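PDB 4P47: TRAP dicarboxylate transporter, DctP subunit from Ochrobactrum anthropi, which probably binds a small organic acid in the periplasm for a TRAP membrane transporter, with a C-terminus bound in its ligand pocket in this crystal. Local coordinates for residues A[32-37]-A[63-68]; A[100-105]-A[134-139]; A[150-155]-A[236-241]; A[174-179]-A[189-194]. All blocks are in the same frame, centred on the assembly; numbering follows the deposited sequence.

Interaction 3, between long antiparallel strands, lies about 5 Å from the centre of the chain, in a protein whose family builds two lobes around a ligand pocket; here a C-terminus is bound in that pocket. Interactions 2 and 4 touch it. Interaction 4 is nested in the loop that interaction 3 closes, with centres about 15 Å apart, and R152 NH2 meets L175 CG at 3.5 Å. Interaction 2 touches it through L136 CD1 and I241 CD1, 3.7 Å apart. Interaction 1 belongs to the same mixed sheet as interactions 3 and 4 but touches neither: its nearest atoms are about 6 Å from interaction 3, and its centre is about 32 Å from that of interaction 4.

Interaction 1: A[32-37]-A[63-68]; sequences IKFAAA and INVKLF
K33 and F68 cross obliquely on one side of a parallel strand pair, and their meeting shows how an aliphatic chain can shelter an aromatic ring. K33 CB approaches F68 CE1 to 3.7 Å, while CG and CD of the extended lysine continue past CE1 toward CZ. F68 carries its CG anti to the carbonyl carbon (chi1 -71°), which swings the ring back over the neighbouring strand; the backbone N of F34 lies at the ring's edge. On that side A35 CB also stands 4.2 Å from F68 CB. An alanine in place of F68 would probably leave the methylenes of K33 without the ring they lie against.

The other side is made of branched and aromatic side chains. F34, V65 and L67 point the same way: F34 CB has V65 CG1 at 3.9 Å and L67 CD2 at 4.0 Å, with V65 CG1 at the edge of the phenylalanine ring. Further back, I32 CD1 meets I63 CG2 at 3.7 Å. The ring of F34 reaches on toward F51 of helix 43-58, which links the two strands in a beta-alpha-beta unit.

Five backbone bonds join the strands, beginning with I32 N to N64 O at 2.9 Å and ending with A36 N to F68 O at 3.1 Å, where the donor sits above the carbonyl plane. In the conformer described, the ammonium groups K33 NZ and K66 NZ remain 6.1 Å apart. Regular main-chain bonding thus fixes the register, while apolar contacts on both faces, including those of the lysine's methylenes, add to it.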
# COMPACT_ATOMS: atom_id res chain seq x y z
N ILE A 32 -20.63 -13.99 -2.10
CA ILE A 32 -19.41 -13.48 -1.54
C ILE A 32 -19.58 -12.02 -1.16
O ILE A 32 -19.84 -11.19 -2.03
CB ILE A 32 -18.27 -13.57 -2.55
CG1 ILE A 32 -17.95 -15.03 -2.87
CG2 ILE A 32 -17.04 -12.84 -2.02
CD1 ILE A 32 -16.86 -15.20 -3.95
N LYS A 33 -19.46 -11.71 0.13
CA LYS A 33 -19.44 -10.33 0.59
C LYS A 33 -17.99 -9.85 0.56
O LYS A 33 -17.12 -10.49 1.13
CB LYS A 33 -20.02 -10.23 2.00
CG LYS A 33 -21.45 -10.73 2.11
CD LYS A 33 -22.01 -10.64 3.54
CE LYS A 33 -23.45 -11.16 3.62
NZ LYS A 33 -24.06 -10.98 4.97
N PHE A 34 -17.74 -8.72 -0.10
CA PHE A 34 -16.39 -8.21 -0.33
C PHE A 34 -16.34 -6.79 0.21
O PHE A 34 -16.93 -5.87 -0.37
CB PHE A 34 -16.12 -8.26 -1.85
CG PHE A 34 -14.71 -7.95 -2.29
CD1 PHE A 34 -13.70 -7.64 -1.42
CD2 PHE A 34 -14.42 -8.02 -3.63
CE1 PHE A 34 -12.39 -7.36 -1.89
CE2 PHE A 34 -13.15 -7.76 -4.10
CZ PHE A 34 -12.13 -7.43 -3.23
N ALA A 35 -15.66 -6.63 1.34
CA ALA A 35 -15.64 -5.37 2.07
C ALA A 35 -14.33 -4.61 1.84
O ALA A 35 -13.27 -5.20 1.66
CB ALA A 35 -15.79 -5.65 3.54
N ALA A 36 -14.40 -3.28 1.85
CA ALA A 36 -13.19 -2.46 1.84
C ALA A 36 -13.49 -1.10 2.42
O ALA A 36 -14.64 -0.73 2.62
CB ALA A 36 -12.64 -2.31 0.43
N ALA A 37 -12.42 -0.33 2.63
CA ALA A 37 -12.51 0.99 3.25
C ALA A 37 -12.96 2.11 2.33
O ALA A 37 -13.66 3.01 2.78
CB ALA A 37 -11.17 1.35 3.83
N ILE A 63 -22.01 -17.36 -8.96
CA ILE A 63 -21.29 -16.71 -7.86
C ILE A 63 -21.56 -15.23 -7.98
O ILE A 63 -21.26 -14.61 -9.01
CB ILE A 63 -19.77 -17.00 -7.90
CG1 ILE A 63 -19.50 -18.50 -7.92
CG2 ILE A 63 -19.08 -16.35 -6.69
CD1 ILE A 63 -18.05 -18.82 -8.10
N ASN A 64 -22.14 -14.66 -6.92
CA ASN A 64 -22.43 -13.24 -6.87
C ASN A 64 -21.57 -12.57 -5.82
O ASN A 64 -21.59 -12.96 -4.66
CB ASN A 64 -23.91 -13.02 -6.53
CG ASN A 64 -24.25 -11.57 -6.24
OD1 ASN A 64 -24.16 -10.71 -7.11
ND2 ASN A 64 -24.67 -11.30 -5.01
N VAL A 65 -20.86 -11.53 -6.24
CA VAL A 65 -20.00 -10.76 -5.33
C VAL A 65 -20.72 -9.47 -4.99
O VAL A 65 -21.03 -8.68 -5.88
CB VAL A 65 -18.65 -10.47 -5.98
CG1 VAL A 65 -17.76 -9.70 -5.03
CG2 VAL A 65 -17.99 -11.76 -6.42
N LYS A 66 -21.04 -9.31 -3.72
CA LYS A 66 -21.71 -8.12 -3.20
C LYS A 66 -20.69 -7.23 -2.49
O LYS A 66 -20.02 -7.67 -1.55
CB LYS A 66 -22.80 -8.56 -2.24
CG LYS A 66 -23.62 -7.46 -1.65
CD LYS A 66 -24.77 -8.05 -0.87
CE LYS A 66 -25.63 -7.01 -0.21
NZ LYS A 66 -26.74 -7.72 0.50
N LEU A 67 -20.59 -5.98 -2.93
CA LEU A 67 -19.57 -5.05 -2.42
C LEU A 67 -20.04 -4.28 -1.19
O LEU A 67 -21.20 -3.82 -1.14
CB LEU A 67 -19.15 -4.06 -3.51
CG LEU A 67 -18.66 -4.67 -4.82
CD1 LEU A 67 -18.05 -3.56 -5.66
CD2 LEU A 67 -17.67 -5.80 -4.61
N PHE A 68 -19.15 -4.13 -0.22
CA PHE A 68 -19.43 -3.35 0.98
C PHE A 68 -18.30 -2.35 1.11
O PHE A 68 -17.41 -2.50 1.96
CB PHE A 68 -19.51 -4.21 2.24
CG PHE A 68 -20.73 -5.08 2.31
CD1 PHE A 68 -20.82 -6.24 1.56
CD2 PHE A 68 -21.79 -4.76 3.16
CE1 PHE A 68 -21.94 -7.06 1.63
CE2 PHE A 68 -22.90 -5.57 3.23
CZ PHE A 68 -22.99 -6.71 2.47

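Interaction 2: A[100-105]-A[134-139]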
# COMPACT_ATOMS: atom_id res chain seq x y z
N SER A 100 0.59 -7.95 12.51
CA SER A 100 0.24 -8.46 13.85
C SER A 100 -0.42 -9.85 13.77
O SER A 100 -0.71 -10.48 14.81
CB SER A 100 -0.63 -7.47 14.61
OG SER A 100 -1.87 -7.29 13.98
N THR A 101 -0.65 -10.32 12.55
CA THR A 101 -1.14 -11.67 12.28
C THR A 101 0.01 -12.59 11.82
O THR A 101 0.14 -13.73 12.29
CB THR A 101 -2.25 -11.62 11.21
OG1 THR A 101 -3.36 -10.86 11.71
CG2 THR A 101 -2.73 -13.02 10.88
N VAL A 102 0.83 -12.08 10.91
CA VAL A 102 1.99 -12.78 10.39
C VAL A 102 3.09 -11.74 10.31
O VAL A 102 3.05 -10.85 9.46
CB VAL A 102 1.70 -13.38 9.00
CG1 VAL A 102 2.98 -13.88 8.34
CG2 VAL A 102 0.67 -14.49 9.11
N LYS A 103 4.07 -11.82 11.20
CA LYS A 103 5.07 -10.75 11.32
C LYS A 103 5.87 -10.47 10.05
O LYS A 103 6.31 -9.33 9.84
CB LYS A 103 6.03 -11.09 12.46
CG LYS A 103 5.68 -10.39 13.74
CD LYS A 103 5.93 -8.89 13.63
CE LYS A 103 5.08 -8.14 14.64
NZ LYS A 103 5.04 -8.83 15.96
N ALA A 104 6.06 -11.49 9.22
CA ALA A 104 6.81 -11.31 8.00
C ALA A 104 6.21 -10.21 7.12
O ALA A 104 6.95 -9.59 6.36
CB ALA A 104 6.91 -12.63 7.24
N PHE A 105 4.90 -9.99 7.21
CA PHE A 105 4.27 -8.95 6.40
C PHE A 105 4.77 -7.54 6.75
O PHE A 105 4.58 -6.63 5.95
CB PHE A 105 2.75 -9.02 6.49
CG PHE A 105 2.15 -9.99 5.52
CD1 PHE A 105 2.00 -11.33 5.84
CD2 PHE A 105 1.74 -9.57 4.28
CE1 PHE A 105 1.45 -12.23 4.94
CE2 PHE A 105 1.19 -10.47 3.37
CZ PHE A 105 1.05 -11.80 3.71
N LYS A 134 1.91 -17.59 1.50
CA LYS A 134 1.94 -18.95 2.00
C LYS A 134 1.80 -19.06 3.52
O LYS A 134 1.43 -20.09 4.05
CB LYS A 134 3.21 -19.66 1.53
CG LYS A 134 3.17 -19.92 0.03
CD LYS A 134 3.91 -21.19 -0.38
CE LYS A 134 5.35 -20.90 -0.76
NZ LYS A 134 5.99 -22.10 -1.39
N ARG A 135 2.06 -17.96 4.22
CA ARG A 135 1.97 -17.91 5.66
C ARG A 135 0.54 -17.67 6.16
O ARG A 135 0.27 -17.73 7.37
CB ARG A 135 2.90 -16.80 6.20
CG ARG A 135 4.37 -17.02 5.80
CD ARG A 135 5.29 -15.80 6.08
NE ARG A 135 6.66 -16.07 5.64
CZ ARG A 135 7.59 -16.65 6.40
NH1 ARG A 135 7.30 -17.00 7.65
NH2 ARG A 135 8.80 -16.88 5.91
N LEU A 136 -0.40 -17.39 5.25
CA LEU A 136 -1.74 -16.98 5.65
C LEU A 136 -2.67 -18.12 6.08
O LEU A 136 -3.46 -17.91 7.00
CB LEU A 136 -2.38 -16.09 4.57
CG LEU A 136 -1.73 -14.71 4.47
CD1 LEU A 136 -2.27 -14.00 3.23
CD2 LEU A 136 -1.96 -13.86 5.70
N PRO A 137 -2.65 -19.27 5.38
CA PRO A 137 -3.67 -20.29 5.67
C PRO A 137 -3.72 -20.73 7.14
O PRO A 137 -4.81 -20.90 7.68
CB PRO A 137 -3.29 -21.43 4.73
CG PRO A 137 -2.72 -20.72 3.54
CD PRO A 137 -1.92 -19.59 4.13
N ASP A 138 -2.57 -20.82 7.80
CA ASP A 138 -2.56 -21.23 9.21
C ASP A 138 -3.28 -20.23 10.11
O ASP A 138 -3.66 -20.56 11.23
CB ASP A 138 -1.14 -21.47 9.71
CG ASP A 138 -0.53 -22.74 9.15
OD1 ASP A 138 -1.28 -23.57 8.60
OD2 ASP A 138 0.71 -22.88 9.26
N THR A 139 -3.46 -19.00 9.63
CA THR A 139 -4.15 -17.97 10.40
C THR A 139 -5.62 -17.81 9.99
O THR A 139 -6.28 -16.88 10.47
CB THR A 139 -3.45 -16.60 10.28
OG1 THR A 139 -3.68 -16.03 8.98
CG2 THR A 139 -1.95 -16.71 10.52
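Two loops, one following strand 90-94 and the other leading into strand 141-156, meet where V102 and T101 face R135 and T139. The contact exemplifies loop packing without a single hydrogen bond across it. V102 divides its branches: CG1 presses on R135 CB at 3.6 Å, whereas CG2 reaches T139 CG2 at 3.7 Å, the valine crossing both partners at about a right angle. T101 CG2, anti to its own backbone nitrogen, touches T139 CB and OG1.

R135 runs extended from CG to NE. Its CD lies 3.7 Å from A104 CB, and that methyl continues over one face of the guanidinium. Deeper in, F105 CE1 approaches L136 CD2 to 3.9 Å, ring and leucine again crossing nearly perpendicularly.

Hydrogen bonds stay within each loop. F105 N bonds V102 O in one; in the other L136 O accepts two donors, T139 N at 2.8 Å and T139 OG1 at 2.7 Å, the hydroxyl lying in the carbonyl plane on a lone pair. The hydroxyl bond holds the threonine's rotation, with its methyl toward V102.

Around the pair, T323 of helix 321-336 touches A104 and R135, L80 of helix 76-85 packs on T101, and F105 touches L132 of helix 127-133 and Y146 of strand 141-156.

Interaction 3: A[150-155]-A[236-241]; sequences GFRNLT and QYNPQI
R152 and N238 show how a buried arginine is paired donor by donor. R152 NH1 gives a hydrogen bond to N238 OD1 at 2.9 Å, with the oxygen in the guanidinium plane and the donor in the amide's carbonyl plane, although the two groups are turned 51° apart. The bend at chi3 (69°) brings NH1 back to the asparagine; NE instead forms a salt bridge with E212. A leucine in place of R152 would probably leave N238 OD1 without this donor and E212 without its opposite charge.

Main-chain groups are satisfied between the antiparallel strands. N238 N bonds G150 O at 2.9 Å, G150 N returns a longer bond to N238 O at 3.2 Å, and R152 N reaches Q236 O at 2.9 Å. Q236 spends its NE2 on the carbonyl of D109.

On the other side of the sheet F151 and Y237 form a T-shaped pair with centroids 4.7 Å apart: Y237 CD1 stands over the centre of the F151 ring, 3.5 Å from CE1. The tyrosine hydroxyl is hydrogen-bonded to E148, and R234 makes a cation-pi contact with F151.

The contact lies deep in the chain, where strand 141-156 runs between strands 229-245 and 210-213. A120 touches Y237 and M124 touches P239, both from helix 117-125, while L175 and P214, from loops, press on R152.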
# COMPACT_ATOMS: atom_id res chain seq x y z
N GLY A 150 -0.64 2.65 -3.13
CA GLY A 150 0.29 3.58 -3.73
C GLY A 150 1.50 3.91 -2.88
O GLY A 150 1.65 3.42 -1.76
N PHE A 151 2.35 4.77 -3.41
CA PHE A 151 3.47 5.29 -2.65
C PHE A 151 3.03 6.28 -1.58
O PHE A 151 2.07 7.03 -1.73
CB PHE A 151 4.49 5.96 -3.59
CG PHE A 151 5.23 4.98 -4.45
CD1 PHE A 151 6.26 4.22 -3.92
CD2 PHE A 151 4.87 4.78 -5.77
CE1 PHE A 151 6.90 3.29 -4.71
CE2 PHE A 151 5.51 3.87 -6.55
CZ PHE A 151 6.52 3.11 -6.01
N ARG A 152 3.79 6.28 -0.50
CA ARG A 152 3.70 7.32 0.52
C ARG A 152 4.77 8.36 0.28
O ARG A 152 5.95 8.02 0.16
CB ARG A 152 3.84 6.71 1.91
CG ARG A 152 2.88 5.56 2.15
CD ARG A 152 2.89 5.08 3.57
NE ARG A 152 2.31 6.06 4.49
CZ ARG A 152 1.03 6.21 4.76
NH1 ARG A 152 0.12 5.45 4.17
NH2 ARG A 152 0.66 7.12 5.64
N ASN A 153 4.33 9.61 0.18
CA ASN A 153 5.18 10.77 -0.06
C ASN A 153 5.06 11.78 1.09
O ASN A 153 4.39 11.51 2.10
CB ASN A 153 4.80 11.38 -1.42
CG ASN A 153 5.12 10.43 -2.57
OD1 ASN A 153 6.20 9.82 -2.62
ND2 ASN A 153 4.20 10.31 -3.50
N LEU A 154 5.71 12.92 0.97
CA LEU A 154 5.89 13.83 2.11
C LEU A 154 5.55 15.27 1.73
O LEU A 154 6.14 15.82 0.82
CB LEU A 154 7.36 13.77 2.53
CG LEU A 154 7.76 14.68 3.69
CD1 LEU A 154 7.07 14.31 4.98
CD2 LEU A 154 9.26 14.64 3.87
N THR A 155 4.61 15.87 2.47
CA THR A 155 4.36 17.29 2.31
C THR A 155 4.84 18.04 3.54
O THR A 155 4.94 17.48 4.62
CB THR A 155 2.86 17.62 2.08
OG1 THR A 155 2.07 17.32 3.25
CG2 THR A 155 2.29 16.88 0.89
N GLN A 236 7.82 4.83 1.54
CA GLN A 236 7.23 3.51 1.65
C GLN A 236 6.28 3.33 0.48
O GLN A 236 5.90 4.29 -0.18
CB GLN A 236 6.44 3.39 2.95
CG GLN A 236 7.31 3.36 4.19
CD GLN A 236 6.46 3.57 5.40
OE1 GLN A 236 5.91 4.67 5.63
NE2 GLN A 236 6.30 2.53 6.19
N TYR A 237 5.92 2.08 0.23
CA TYR A 237 4.95 1.71 -0.79
C TYR A 237 3.92 0.85 -0.11
O TYR A 237 4.28 -0.08 0.59
CB TYR A 237 5.60 0.92 -1.91
CG TYR A 237 4.59 0.47 -2.97
CD1 TYR A 237 4.11 1.36 -3.92
CD2 TYR A 237 4.13 -0.84 -3.01
CE1 TYR A 237 3.19 0.95 -4.89
CE2 TYR A 237 3.24 -1.25 -3.98
CZ TYR A 237 2.78 -0.36 -4.90
OH TYR A 237 1.88 -0.80 -5.87
N ASN A 238 2.64 1.15 -0.33
CA ASN A 238 1.53 0.38 0.23
C ASN A 238 0.88 -0.51 -0.85
O ASN A 238 0.04 -0.04 -1.62
CB ASN A 238 0.42 1.30 0.82
CG ASN A 238 0.83 2.10 2.06
OD1 ASN A 238 0.29 3.19 2.32
ND2 ASN A 238 1.72 1.56 2.86
N PRO A 239 1.25 -1.80 -0.89
CA PRO A 239 0.48 -2.75 -1.68
C PRO A 239 -0.74 -3.15 -0.89
O PRO A 239 -0.68 -3.13 0.35
CB PRO A 239 1.43 -3.95 -1.81
CG PRO A 239 2.31 -3.89 -0.63
CD PRO A 239 2.33 -2.46 -0.14
N GLN A 240 -1.82 -3.50 -1.56
CA GLN A 240 -2.96 -4.08 -0.88
C GLN A 240 -2.99 -5.56 -1.16
O GLN A 240 -2.49 -6.04 -2.20
CB GLN A 240 -4.25 -3.42 -1.29
CG GLN A 240 -4.20 -1.94 -0.99
CD GLN A 240 -5.54 -1.37 -0.68
OE1 GLN A 240 -6.52 -1.66 -1.37
NE2 GLN A 240 -5.59 -0.55 0.35
N ILE A 241 -3.49 -6.33 -0.22
CA ILE A 241 -3.67 -7.76 -0.45
C ILE A 241 -5.17 -8.06 -0.46
O ILE A 241 -5.95 -7.61 0.40
CB ILE A 241 -2.91 -8.62 0.59
CG1 ILE A 241 -3.07 -10.10 0.26
CG2 ILE A 241 -3.37 -8.30 2.00
CD1 ILE A 241 -2.13 -10.99 1.06

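Interaction 4: A[174-179]-A[189-194]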
# COMPACT_ATOMS: atom_id res chain seq x y z
N THR A 174 2.94 11.20 11.15
CA THR A 174 3.22 9.90 10.55
C THR A 174 2.30 8.83 11.12
O THR A 174 1.80 8.95 12.23
CB THR A 174 4.69 9.43 10.81
OG1 THR A 174 4.88 9.06 12.19
CG2 THR A 174 5.69 10.52 10.46
N LEU A 175 2.15 7.74 10.38
CA LEU A 175 1.62 6.53 11.00
C LEU A 175 2.53 6.14 12.18
O LEU A 175 3.73 6.46 12.23
CB LEU A 175 1.49 5.38 9.98
CG LEU A 175 0.55 5.68 8.81
CD1 LEU A 175 0.44 4.46 7.93
CD2 LEU A 175 -0.80 6.12 9.32
N GLN A 176 1.92 5.47 13.15
CA GLN A 176 2.55 5.32 14.45
C GLN A 176 2.94 3.89 14.77
O GLN A 176 3.33 3.60 15.90
CB GLN A 176 1.63 5.89 15.54
CG GLN A 176 1.48 7.41 15.47
CD GLN A 176 2.77 8.15 15.73
OE1 GLN A 176 3.27 8.92 14.88
NE2 GLN A 176 3.31 7.92 16.90
N SER A 177 2.92 3.00 13.78
CA SER A 177 3.49 1.67 13.99
C SER A 177 5.03 1.77 14.02
O SER A 177 5.59 2.83 13.73
CB SER A 177 3.03 0.72 12.89
OG SER A 177 3.56 1.11 11.64
N PRO A 178 5.70 0.68 14.42
CA PRO A 178 7.13 0.86 14.69
C PRO A 178 8.00 1.27 13.49
O PRO A 178 8.91 2.07 13.69
CB PRO A 178 7.55 -0.51 15.25
CG PRO A 178 6.30 -1.02 15.91
CD PRO A 178 5.16 -0.54 15.04
N VAL A 179 7.75 0.75 12.29
CA VAL A 179 8.61 1.09 11.17
C VAL A 179 8.58 2.59 10.82
O VAL A 179 9.63 3.21 10.75
CB VAL A 179 8.34 0.18 9.94
CG1 VAL A 179 9.17 0.63 8.76
CG2 VAL A 179 8.65 -1.27 10.30
N ALA A 189 13.36 13.79 11.85
CA ALA A 189 12.07 14.42 12.04
C ALA A 189 11.48 13.97 13.36
O ALA A 189 11.94 13.00 13.96
CB ALA A 189 11.10 14.06 10.91
N ASN A 190 10.45 14.69 13.79
CA ASN A 190 9.56 14.25 14.86
C ASN A 190 8.40 13.53 14.20
O ASN A 190 7.77 14.09 13.29
CB ASN A 190 9.03 15.44 15.65
CG ASN A 190 10.02 15.96 16.66
OD1 ASN A 190 11.11 15.43 16.83
ND2 ASN A 190 9.62 17.00 17.38
N ALA A 191 8.13 12.30 14.62
CA ALA A 191 7.09 11.45 14.05
C ALA A 191 5.83 11.60 14.90
O ALA A 191 5.59 10.82 15.84
CB ALA A 191 7.55 10.00 14.01
N VAL A 192 5.02 12.58 14.55
CA VAL A 192 3.96 13.08 15.40
C VAL A 192 2.67 12.26 15.27
O VAL A 192 2.21 12.01 14.15
CB VAL A 192 3.65 14.54 15.04
CG1 VAL A 192 2.51 15.08 15.89
CG2 VAL A 192 4.90 15.39 15.21
N PRO A 193 2.09 11.83 16.40
CA PRO A 193 0.80 11.14 16.40
C PRO A 193 -0.37 12.12 16.35
O PRO A 193 -0.39 13.06 17.14
CB PRO A 193 0.81 10.40 17.75
CG PRO A 193 1.59 11.31 18.63
CD PRO A 193 2.68 11.88 17.74
N LEU A 194 -1.30 11.93 15.42
CA LEU A 194 -2.49 12.74 15.37
C LEU A 194 -3.59 12.03 14.62
O LEU A 194 -3.33 11.51 13.54
CB LEU A 194 -2.19 14.07 14.68
CG LEU A 194 -3.30 15.12 14.78
CD1 LEU A 194 -3.38 15.64 16.20
CD2 LEU A 194 -3.06 16.23 13.80
O HOH W 1 -0.57 9.82 13.56
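The flat carboxamide of Q176 lies with one face against CB and CA of P193, the two side chains crossing at a slant, and P193 CB comes within 3.6 Å of Q176 CD. A bend at chi2 (-65°) folds the chain over the proline in this way.

T174 supplies the other side-chain contact. Its OG1 lies between the backbone nitrogen and the carbonyl carbon (chi1 72°), where it meets A191 CB at 3.4 Å and also donates to L175 O at 2.8 Å. The main chains are joined directly by a hydrogen bond from T174 N to V192 O, 3.2 Å long, which extends the parallel pairing of strands 171-173 and 190-192. Beyond that point a water takes over: it donates to T174 O at 2.9 Å and accepts from L194 N at 2.9 Å.

Helix 178-186 connects the strands in a beta-alpha-beta unit, and its F184 touches both T174 and A191. As the strands part, then, pairing passes from one direct backbone bond to a water bridge, and the exposed Q176 adds a side-chain contact on the proline beside it.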